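Local coordinates for protein internalin (Listeria monocytogenes serotype 4b, PDB 4FMZ) that probably takes part in adhesion to or invasion of host cells, as an internalin with a curved leucine-rich-repeat domain, at residues A[137-142]-A[149-154]; A[171-176]-A[182-187]. All coordinates share one frame; numbering follows the deposited sequence.

Contact 1. Residues A[137-142]-A[149-154]; sequences LNLGAN and SPLSNM
With CG trans to its backbone N (chi1 -179°), L137 reaches from the strand into the core. L151 and M154 come the other way, each with its CG trans to its own carbonyl carbon, and M154 stays extended all the way to CE. The side chains of L151 and M154 both reach one methyl of L137, CD2, which lies 3.5 Å from CD2 of L151 and 4.0 Å from SE of M154, a selenomethionine. M154 runs at about a right angle to L137 and sets its selenium beside that methyl, while L151 comes in at a slant. A looser touch, 4.3 Å from CD1 of L139 to CD2 of L151, extends the patch. Branched leucines offer two methyls each, and the unbranched M154 gives length; all are buried, and no hydrogen bond crosses. At the end of the strand, G140 N donates to OD1 of N138 (2.9 Å), an Asx turn, and ND2 of N142 donates almost straight (171°) to L139 O, above the plane of that carbonyl. This ND2 also donates to L117 O and OD1 accepts from I122 N; asparagine suits a buried place using both amide ends. A short strand facing a 3-10 segment across leucines, with a buried asparagine at the turn, is the signature of a leucine-rich-repeat coil.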
loop_
_atom_site.group_PDB
_atom_site.type_symbol
_atom_site.label_atom_id
_atom_site.label_comp_id
_atom_site.label_asym_id
_atom_site.label_seq_id
_atom_site.Cartn_x
_atom_site.Cartn_y
_atom_site.Cartn_z
ATOM N N LEU A 137 4.685 5.160 6.025
ATOM C CA LEU A 137 4.538 4.086 6.988
ATOM C C LEU A 137 3.910 2.861 6.357
ATOM O O LEU A 137 2.911 2.970 5.656
ATOM C CB LEU A 137 3.692 4.573 8.176
ATOM C CG LEU A 137 3.446 3.582 9.327
ATOM C CD1 LEU A 137 4.752 3.251 10.078
ATOM C CD2 LEU A 137 2.401 4.144 10.285
ATOM N N ASN A 138 4.489 1.691 6.618
ATOM C CA ASN A 138 3.969 0.429 6.098
ATOM C C ASN A 138 3.695 -0.543 7.249
ATOM O O ASN A 138 4.635 -1.089 7.848
ATOM C CB ASN A 138 4.934 -0.201 5.069
ATOM C CG ASN A 138 4.365 -1.423 4.379
ATOM O OD1 ASN A 138 3.282 -1.913 4.717
ATOM N ND2 ASN A 138 5.101 -1.971 3.416
ATOM N N LEU A 139 2.409 -0.770 7.532
ATOM C CA LEU A 139 1.937 -1.700 8.572
ATOM C C LEU A 139 1.226 -2.924 7.940
ATOM O O LEU A 139 0.511 -3.673 8.628
ATOM C CB LEU A 139 0.992 -0.977 9.553
ATOM C CG LEU A 139 1.634 0.125 10.424
ATOM C CD1 LEU A 139 0.577 0.825 11.265
ATOM C CD2 LEU A 139 2.728 -0.434 11.316
ATOM N N GLY A 140 1.460 -3.118 6.647
ATOM C CA GLY A 140 0.861 -4.193 5.872
ATOM C C GLY A 140 1.076 -5.587 6.424
ATOM O O GLY A 140 2.166 -5.908 6.883
ATOM N N ALA A 141 0.028 -6.420 6.383
ATOM C CA ALA A 141 0.027 -7.832 6.793
ATOM C C ALA A 141 0.439 -8.073 8.278
ATOM O O ALA A 141 1.069 -9.081 8.606
ATOM C CB ALA A 141 0.885 -8.670 5.855
ATOM N N ASN A 142 0.037 -7.161 9.165
ATOM C CA ASN A 142 0.123 -7.351 10.609
ATOM C C ASN A 142 -1.295 -7.803 10.919
ATOM O O ASN A 142 -2.171 -6.977 11.159
ATOM C CB ASN A 142 0.572 -6.072 11.332
ATOM C CG ASN A 142 2.063 -5.885 11.286
ATOM O OD1 ASN A 142 2.802 -6.452 12.094
ATOM N ND2 ASN A 142 2.549 -5.134 10.307
ATOM N N SER A 149 -5.378 4.214 16.501
ATOM C CA SER A 149 -5.399 5.511 17.195
ATOM C C SER A 149 -3.991 6.134 17.400
ATOM O O SER A 149 -3.891 7.351 17.222
ATOM C CB SER A 149 -6.174 5.453 18.511
ATOM O OG SER A 149 -5.659 4.491 19.418
ATOM N N PRO A 150 -2.880 5.371 17.630
ATOM C CA PRO A 150 -1.564 6.027 17.785
ATOM C C PRO A 150 -1.014 6.693 16.506
ATOM O O PRO A 150 0.007 7.367 16.583
ATOM C CB PRO A 150 -0.655 4.878 18.232
ATOM C CG PRO A 150 -1.580 3.840 18.774
ATOM C CD PRO A 150 -2.772 3.924 17.904
ATOM N N LEU A 151 -1.680 6.538 15.346
ATOM C CA LEU A 151 -1.253 7.196 14.099
ATOM C C LEU A 151 -1.744 8.656 13.994
ATOM O O LEU A 151 -1.206 9.409 13.182
ATOM C CB LEU A 151 -1.785 6.443 12.866
ATOM C CG LEU A 151 -1.398 4.986 12.665
ATOM C CD1 LEU A 151 -1.856 4.492 11.286
ATOM C CD2 LEU A 151 0.083 4.780 12.830
ATOM N N SER A 152 -2.778 9.025 14.780
ATOM C CA SER A 152 -3.506 10.299 14.727
ATOM C C SER A 152 -2.635 11.582 14.689
ATOM O O SER A 152 -3.075 12.552 14.067
ATOM C CB SER A 152 -4.529 10.387 15.855
ATOM O OG SER A 152 -3.946 10.459 17.145
ATOM N N ASN A 153 -1.428 11.601 15.298
ATOM C CA ASN A 153 -0.597 12.820 15.290
ATOM C C ASN A 153 0.405 12.894 14.108
ATOM O O ASN A 153 1.188 13.844 14.037
ATOM C CB ASN A 153 0.156 12.981 16.621
ATOM C CG ASN A 153 -0.771 13.134 17.804
ATOM O OD1 ASN A 153 -1.784 13.842 17.745
ATOM N ND2 ASN A 153 -0.457 12.446 18.896
HETATM N N MSE A 154 0.327 11.962 13.153
HETATM C CA MSE A 154 1.243 11.957 12.000
HETATM C C MSE A 154 0.663 12.813 10.879
HETATM O O MSE A 154 0.367 12.313 9.799
HETATM C CB MSE A 154 1.512 10.527 11.517
HETATM C CG MSE A 154 2.271 9.684 12.508
HETATM SE SE MSE A 154 2.364 7.880 11.833
HETATM C CE MSE A 154 3.399 7.118 13.288
#

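Contact 2. Residues A[171-176]-A[182-187]; sequences TPIANL and LSLNYN. With EDO (1,2-ethanediol), chain E.
I173 meets two leucines, L182 on the strand and L184 just after it, and its two branches divide them. Its CB points toward 182-187 and splits there. CG2, trans to the backbone N, goes to L182, where it lies 4.1 Å from CD2, the two side chains crossing at a slant. The other branch, extended through CG1 (chi2 171°), carries CD1 to L184. That methyl meets L184 tip to tip, 3.7 Å from its CD2 and 4.0 Å from its CD1, so it sits before the fork of the leucine. A beta-branched isoleucine suits this place because one residue fills two directions at once. L160, from the strand before, touches I173, L176 and L182 and closes the core on that side. Behind I173 the backbone turns back on itself, with L176 N bonded to I173 O (3.0 Å). Beyond L184 the chain turns through N187, whose ND2 makes a weak bond to L184 O and another bond to V162 O; its backbone O accepts from O2 of an ethanediol (2.9 Å), probably from the crystallisation liquor. Since only methyl groups meet between the two segments and all three residues are buried, their cohesion rests on the hydrophobic effect and on shape, while the hydrogen bonds lie in the turns and between the backbones of neighbouring coils.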
loop_
_atom_site.group_PDB
_atom_site.type_symbol
_atom_site.label_atom_id
_atom_site.label_comp_id
_atom_site.label_asym_id
_atom_site.label_seq_id
_atom_site.Cartn_x
_atom_site.Cartn_y
_atom_site.Cartn_z
ATOM N N THR A 171 -11.203 5.976 11.689
ATOM C CA THR A 171 -11.307 7.343 12.238
ATOM C C THR A 171 -9.909 7.973 12.490
ATOM O O THR A 171 -9.729 9.115 12.074
ATOM C CB THR A 171 -12.187 7.413 13.519
ATOM O OG1 THR A 171 -13.475 6.868 13.239
ATOM C CG2 THR A 171 -12.385 8.835 14.023
ATOM N N PRO A 172 -8.888 7.271 13.057
ATOM C CA PRO A 172 -7.574 7.930 13.232
ATOM C C PRO A 172 -6.935 8.407 11.922
ATOM O O PRO A 172 -6.177 9.378 11.953
ATOM C CB PRO A 172 -6.713 6.840 13.879
ATOM C CG PRO A 172 -7.698 5.928 14.535
ATOM C CD PRO A 172 -8.866 5.898 13.611
ATOM N N ILE A 173 -7.229 7.730 10.781
ATOM C CA ILE A 173 -6.654 8.064 9.462
ATOM C C ILE A 173 -7.233 9.407 8.951
ATOM O O ILE A 173 -6.578 10.078 8.147
ATOM C CB ILE A 173 -6.847 6.913 8.431
ATOM C CG1 ILE A 173 -6.208 5.603 8.947
ATOM C CG2 ILE A 173 -6.265 7.284 7.045
ATOM C CD1 ILE A 173 -6.542 4.381 8.093
ATOM N N ALA A 174 -8.424 9.814 9.434
ATOM C CA ALA A 174 -9.044 11.086 9.037
ATOM C C ALA A 174 -8.122 12.289 9.325
ATOM O O ALA A 174 -8.162 13.276 8.587
ATOM C CB ALA A 174 -10.376 11.277 9.746
ATOM N N ASN A 175 -7.268 12.184 10.365
ATOM C CA ASN A 175 -6.343 13.252 10.766
ATOM C C ASN A 175 -5.161 13.431 9.823
ATOM O O ASN A 175 -4.477 14.462 9.865
ATOM C CB ASN A 175 -5.788 12.961 12.166
ATOM C CG ASN A 175 -6.748 13.150 13.303
ATOM O OD1 ASN A 175 -7.942 13.398 13.126
ATOM N ND2 ASN A 175 -6.221 13.078 14.512
ATOM N N LEU A 176 -4.894 12.427 9.003
ATOM C CA LEU A 176 -3.715 12.409 8.142
ATOM C C LEU A 176 -4.047 13.017 6.780
ATOM O O LEU A 176 -3.943 12.350 5.753
ATOM C CB LEU A 176 -3.199 10.945 8.038
ATOM C CG LEU A 176 -3.255 10.125 9.360
ATOM C CD1 LEU A 176 -2.715 8.721 9.179
ATOM C CD2 LEU A 176 -2.523 10.841 10.519
ATOM N N LEU A 182 -2.881 5.919 -0.163
ATOM C CA LEU A 182 -3.350 5.135 0.987
ATOM C C LEU A 182 -3.823 3.749 0.578
ATOM O O LEU A 182 -4.649 3.635 -0.328
ATOM C CB LEU A 182 -4.510 5.893 1.691
ATOM C CG LEU A 182 -5.347 5.146 2.754
ATOM C CD1 LEU A 182 -4.528 4.834 4.021
ATOM C CD2 LEU A 182 -6.589 5.955 3.135
ATOM N N SER A 183 -3.347 2.705 1.288
ATOM C CA SER A 183 -3.792 1.341 1.066
ATOM C C SER A 183 -4.464 0.785 2.309
ATOM O O SER A 183 -3.878 0.797 3.395
ATOM C CB SER A 183 -2.648 0.423 0.636
ATOM O OG SER A 183 -3.176 -0.866 0.350
ATOM N N LEU A 184 -5.706 0.307 2.139
ATOM C CA LEU A 184 -6.502 -0.303 3.200
ATOM C C LEU A 184 -7.081 -1.635 2.716
ATOM O O LEU A 184 -8.170 -2.039 3.138
ATOM C CB LEU A 184 -7.608 0.652 3.670
ATOM C CG LEU A 184 -7.126 1.908 4.445
ATOM C CD1 LEU A 184 -8.297 2.764 4.845
ATOM C CD2 LEU A 184 -6.300 1.540 5.695
ATOM N N ASN A 185 -6.323 -2.331 1.862
ATOM C CA ASN A 185 -6.753 -3.605 1.270
ATOM C C ASN A 185 -6.933 -4.699 2.310
ATOM O O ASN A 185 -6.151 -4.793 3.253
ATOM C CB ASN A 185 -5.732 -4.093 0.232
ATOM C CG ASN A 185 -5.609 -3.237 -0.998
ATOM O OD1 ASN A 185 -6.521 -2.493 -1.377
ATOM N ND2 ASN A 185 -4.478 -3.348 -1.667
ATOM N N TYR A 186 -7.951 -5.542 2.103
ATOM C CA TYR A 186 -8.242 -6.757 2.862
ATOM C C TYR A 186 -8.263 -6.549 4.396
ATOM O O TYR A 186 -7.575 -7.258 5.136
ATOM C CB TYR A 186 -7.229 -7.869 2.472
ATOM C CG TYR A 186 -7.725 -9.298 2.619
ATOM C CD1 TYR A 186 -8.736 -9.621 3.520
ATOM C CD2 TYR A 186 -7.122 -10.340 1.919
ATOM C CE1 TYR A 186 -9.164 -10.934 3.690
ATOM C CE2 TYR A 186 -7.553 -11.658 2.071
ATOM C CZ TYR A 186 -8.574 -11.948 2.959
ATOM O OH TYR A 186 -9.038 -13.235 3.109
ATOM N N ASN A 187 -9.107 -5.643 4.871
ATOM C CA ASN A 187 -9.258 -5.451 6.308
ATOM C C ASN A 187 -10.690 -5.872 6.679
ATOM O O ASN A 187 -11.213 -6.786 6.040
ATOM C CB ASN A 187 -8.901 -4.013 6.689
ATOM C CG ASN A 187 -7.418 -3.737 6.532
ATOM O OD1 ASN A 187 -6.571 -4.489 7.016
ATOM N ND2 ASN A 187 -7.063 -2.662 5.842
HETATM C C1 EDO E . -13.784 -9.961 4.523
HETATM O O1 EDO E . -13.030 -10.285 5.684
HETATM C C2 EDO E . -13.476 -8.507 4.107
HETATM O O2 EDO E . -13.818 -7.634 5.173
#

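In the fold
Contacts 1 and 2 follow one another along the chain, the first closing before the second opens, and their centres lie 8 Å apart. Segments 137-142 and 182-187 carry parallel strands 136-138 and 181-183, with strand 159-161 between them, while 149-154 and 171-176 lie next to each other on the other side of the solenoid. There ND2 of N175 probably hydrogen-bonds to S152 O (3.2 Å). L160, on the strand between, touches L137 of contact 1 and I173 and L182 of contact 2, so the two apolar cores belong to one continuous interior near the middle of the arc. Stacked coils build this curved domain, with which some relatives, such as InlA and InlB, bind host receptors.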